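Cysteine protease-like virA (Shigella flexneri, PDB 3EB8) is a secreted virulence effector required for entry into epithelial cells and spread within and between them; its assigned alpha-tubulin-specific protease activity is disputed. Local coordinates at residues A[224-236]-A[325-338]. Numbering follows the deposited sequence.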
# COMPACT_ATOMS: atom_id res chain seq x y z
N GLN A 224 3.65 -3.55 22.47
CA GLN A 224 3.29 -2.83 23.68
C GLN A 224 3.12 -1.35 23.38
O GLN A 224 2.76 -0.57 24.26
CB GLN A 224 4.37 -3.01 24.76
CG GLN A 224 4.56 -4.45 25.20
CD GLN A 224 5.63 -4.56 26.26
OE1 GLN A 224 6.78 -4.90 25.96
NE2 GLN A 224 5.27 -4.23 27.49
N ASP A 225 3.39 -0.94 22.15
CA ASP A 225 3.23 0.46 21.81
C ASP A 225 1.82 0.67 21.22
O ASP A 225 1.53 0.22 20.13
CB ASP A 225 4.33 0.91 20.84
CG ASP A 225 4.23 2.36 20.48
OD1 ASP A 225 3.24 3.02 20.88
OD2 ASP A 225 5.14 2.84 19.80
N PRO A 226 0.95 1.38 21.96
CA PRO A 226 -0.42 1.57 21.50
C PRO A 226 -0.46 2.29 20.16
O PRO A 226 -1.37 2.09 19.38
CB PRO A 226 -1.05 2.44 22.59
CG PRO A 226 -0.15 2.29 23.77
CD PRO A 226 1.22 2.11 23.21
N ALA A 227 0.54 3.11 19.88
CA ALA A 227 0.54 3.79 18.61
C ALA A 227 0.77 2.77 17.50
O ALA A 227 0.20 2.88 16.42
CB ALA A 227 1.60 4.89 18.57
N PHE A 228 1.60 1.77 17.78
CA PHE A 228 1.83 0.71 16.83
C PHE A 228 0.57 -0.14 16.62
O PHE A 228 0.19 -0.46 15.49
CB PHE A 228 3.01 -0.18 17.22
CG PHE A 228 3.19 -1.33 16.28
CD1 PHE A 228 3.82 -1.15 15.05
CD2 PHE A 228 2.65 -2.58 16.57
CE1 PHE A 228 3.94 -2.20 14.15
CE2 PHE A 228 2.78 -3.64 15.68
CZ PHE A 228 3.42 -3.46 14.46
N ILE A 229 -0.09 -0.52 17.71
CA ILE A 229 -1.33 -1.29 17.60
C ILE A 229 -2.32 -0.50 16.75
O ILE A 229 -3.00 -1.05 15.88
CB ILE A 229 -1.94 -1.58 18.98
CG1 ILE A 229 -0.96 -2.39 19.83
CG2 ILE A 229 -3.28 -2.29 18.82
CD1 ILE A 229 -0.40 -3.64 19.13
N SER A 230 -2.37 0.80 17.01
CA SER A 230 -3.26 1.70 16.31
C SER A 230 -2.91 1.74 14.83
O SER A 230 -3.81 1.71 13.99
CB SER A 230 -3.17 3.11 16.92
OG SER A 230 -3.72 3.14 18.23
N ALA A 231 -1.62 1.78 14.52
CA ALA A 231 -1.15 1.83 13.14
C ALA A 231 -1.47 0.54 12.37
O ALA A 231 -1.99 0.57 11.25
CB ALA A 231 0.33 2.09 13.09
N LEU A 232 -1.15 -0.59 12.99
CA LEU A 232 -1.46 -1.90 12.43
C LEU A 232 -2.96 -2.11 12.17
O LEU A 232 -3.37 -2.51 11.07
CB LEU A 232 -0.94 -2.99 13.36
CG LEU A 232 -1.29 -4.45 13.04
CD1 LEU A 232 -0.78 -4.87 11.65
CD2 LEU A 232 -0.75 -5.37 14.13
N THR A 233 -3.78 -1.84 13.19
CA THR A 233 -5.22 -2.11 13.07
C THR A 233 -5.89 -1.13 12.12
O THR A 233 -6.71 -1.51 11.31
CB THR A 233 -5.95 -2.13 14.44
OG1 THR A 233 -5.81 -0.87 15.11
CG2 THR A 233 -5.37 -3.23 15.33
N SER A 234 -5.51 0.13 12.19
CA SER A 234 -6.12 1.12 11.33
C SER A 234 -5.98 0.77 9.86
O SER A 234 -6.82 1.16 9.04
CB SER A 234 -5.52 2.50 11.59
OG SER A 234 -4.22 2.60 11.04
N ALA A 235 -4.90 0.05 9.53
CA ALA A 235 -4.56 -0.26 8.14
C ALA A 235 -5.62 -1.13 7.46
O ALA A 235 -5.69 -1.18 6.24
CB ALA A 235 -3.18 -0.94 8.04
N PHE A 236 -6.44 -1.80 8.27
CA PHE A 236 -7.46 -2.71 7.75
C PHE A 236 -8.85 -2.07 7.60
O PHE A 236 -9.75 -2.68 7.05
CB PHE A 236 -7.55 -3.98 8.63
CG PHE A 236 -6.33 -4.86 8.56
CD1 PHE A 236 -5.22 -4.61 9.35
CD2 PHE A 236 -6.29 -5.96 7.70
CE1 PHE A 236 -4.10 -5.43 9.29
CE2 PHE A 236 -5.17 -6.78 7.63
CZ PHE A 236 -4.08 -6.52 8.43
N TYR A 325 -0.07 7.07 5.46
CA TYR A 325 -0.27 8.06 6.49
C TYR A 325 0.67 7.86 7.67
O TYR A 325 1.31 6.80 7.82
CB TYR A 325 -1.70 8.00 6.99
CG TYR A 325 -2.13 6.62 7.37
CD1 TYR A 325 -2.03 6.16 8.67
CD2 TYR A 325 -2.65 5.76 6.43
CE1 TYR A 325 -2.43 4.89 9.00
CE2 TYR A 325 -3.05 4.49 6.74
CZ TYR A 325 -2.95 4.05 8.02
OH TYR A 325 -3.37 2.77 8.32
N LEU A 326 0.72 8.87 8.53
CA LEU A 326 1.49 8.86 9.76
C LEU A 326 0.57 8.62 10.96
O LEU A 326 -0.50 9.21 11.06
CB LEU A 326 2.14 10.23 9.94
CG LEU A 326 3.62 10.34 10.21
CD1 LEU A 326 4.40 9.74 9.05
CD2 LEU A 326 3.95 11.80 10.38
N VAL A 327 1.00 7.75 11.87
CA VAL A 327 0.32 7.60 13.14
C VAL A 327 1.21 8.13 14.26
O VAL A 327 2.29 7.57 14.51
CB VAL A 327 -0.03 6.14 13.45
CG1 VAL A 327 -0.80 6.07 14.77
CG2 VAL A 327 -0.81 5.52 12.29
N HIS A 328 0.76 9.19 14.93
CA HIS A 328 1.54 9.87 15.97
C HIS A 328 1.72 9.01 17.24
O HIS A 328 0.92 8.12 17.53
CB HIS A 328 0.94 11.25 16.29
CG HIS A 328 -0.24 11.21 17.23
ND1 HIS A 328 -1.54 11.34 16.80
CD2 HIS A 328 -0.30 11.04 18.57
CE1 HIS A 328 -2.36 11.25 17.84
NE2 HIS A 328 -1.63 11.06 18.92
N ALA A 329 2.76 9.31 18.00
CA ALA A 329 3.16 8.51 19.17
C ALA A 329 2.11 8.23 20.24
O ALA A 329 2.10 7.16 20.86
CB ALA A 329 4.37 9.15 19.81
N GLY A 330 1.24 9.18 20.52
CA GLY A 330 0.27 8.93 21.58
C GLY A 330 -1.08 8.35 21.16
O GLY A 330 -2.04 8.40 21.94
N THR A 331 -1.17 7.80 19.94
CA THR A 331 -2.48 7.38 19.43
C THR A 331 -3.05 6.20 20.20
O THR A 331 -2.37 5.20 20.41
CB THR A 331 -2.46 6.97 17.93
OG1 THR A 331 -1.94 8.03 17.13
CG2 THR A 331 -3.88 6.66 17.46
N LEU A 332 -4.31 6.31 20.61
CA LEU A 332 -4.98 5.22 21.30
C LEU A 332 -5.73 4.32 20.32
O LEU A 332 -6.39 4.81 19.41
CB LEU A 332 -5.93 5.75 22.38
CG LEU A 332 -5.23 6.58 23.47
CD1 LEU A 332 -6.26 7.14 24.43
CD2 LEU A 332 -4.14 5.77 24.19
N PRO A 333 -5.63 2.99 20.51
CA PRO A 333 -6.27 2.02 19.64
C PRO A 333 -7.79 2.00 19.84
O PRO A 333 -8.30 1.10 20.50
CB PRO A 333 -5.65 0.68 20.09
CG PRO A 333 -4.55 1.02 20.99
CD PRO A 333 -4.85 2.35 21.58
N SER A 334 -8.48 2.98 19.29
CA SER A 334 -9.93 3.01 19.27
C SER A 334 -10.37 3.80 18.04
O SER A 334 -9.58 4.52 17.44
CB SER A 334 -10.49 3.68 20.53
OG SER A 334 -10.30 5.09 20.49
N SER A 335 -11.63 3.66 17.68
CA SER A 335 -12.20 4.43 16.59
C SER A 335 -12.08 5.94 16.82
O SER A 335 -11.84 6.69 15.89
CB SER A 335 -13.65 4.01 16.41
OG SER A 335 -13.71 2.59 16.41
N GLU A 336 -12.26 6.40 18.06
CA GLU A 336 -12.01 7.82 18.36
C GLU A 336 -10.54 8.18 18.15
O GLU A 336 -10.23 9.14 17.46
CB GLU A 336 -12.47 8.22 19.79
CG GLU A 336 -12.12 9.68 20.13
CD GLU A 336 -12.71 10.17 21.43
OE1 GLU A 336 -12.22 11.20 21.97
OE2 GLU A 336 -13.67 9.54 21.91
N GLY A 337 -9.64 7.41 18.76
CA GLY A 337 -8.21 7.61 18.58
C GLY A 337 -7.79 7.67 17.11
O GLY A 337 -7.06 8.57 16.69
N LEU A 338 -8.29 6.71 16.33
CA LEU A 338 -7.94 6.58 14.91
C LEU A 338 -8.47 7.74 14.02
O LEU A 338 -7.69 8.39 13.33
CB LEU A 338 -8.40 5.21 14.37
CG LEU A 338 -7.77 3.95 14.99
CD1 LEU A 338 -8.01 2.67 14.17
CD2 LEU A 338 -6.29 4.18 15.19
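Tyr-325 points its hydroxyl at helix 226-234: Ser-234 OG lies near the ring plane, 2.9 Å from Tyr-325 OH, in a hydrogen bond that either hydroxyl could donate. Val-327 CG2 lies in the ring plane at the CD1-CE1 edge. Over one face of the His-328 imidazole sits Thr-331 OG1, 3.3 Å above the ring centre; this hydroxyl donates to His-328 O, within a type I turn. The turn lies against the helix near its start, with Ala-227 CB 3.3 Å from Ala-329 O. Val-327 CG2 packs on Ala-231 CB at 3.7 Å. Ser-230 OG, anti to its carbonyl carbon (chi1 -69°), turns back to donate to Pro-226 O at 2.8 Å, reaching that carbonyl from the face opposite Ser-230 N. Ser-230 OG also lies 3.0 Å from Pro-333 N, which carries no hydrogen, making this a plain contact. Pro-333 CB touches Ile-229 CG2, and the methyls of Leu-338 divide between Ser-230 and Ser-234. Strand 300-312 adds Tyr-300 and Val-302 against Ala-227 and Ala-231. The end of strand 315-327, the following loop and the start of helix 335-341 pack along one side of a helix in the region assigned to tubulin binding. The small Ala-227, Ser-230, Ala-231 and Ser-234 are consistent with the close approach; with one hydrogen bond between the segments and Ser-230 satisfied within its own helix, cohesion is mainly van der Waals.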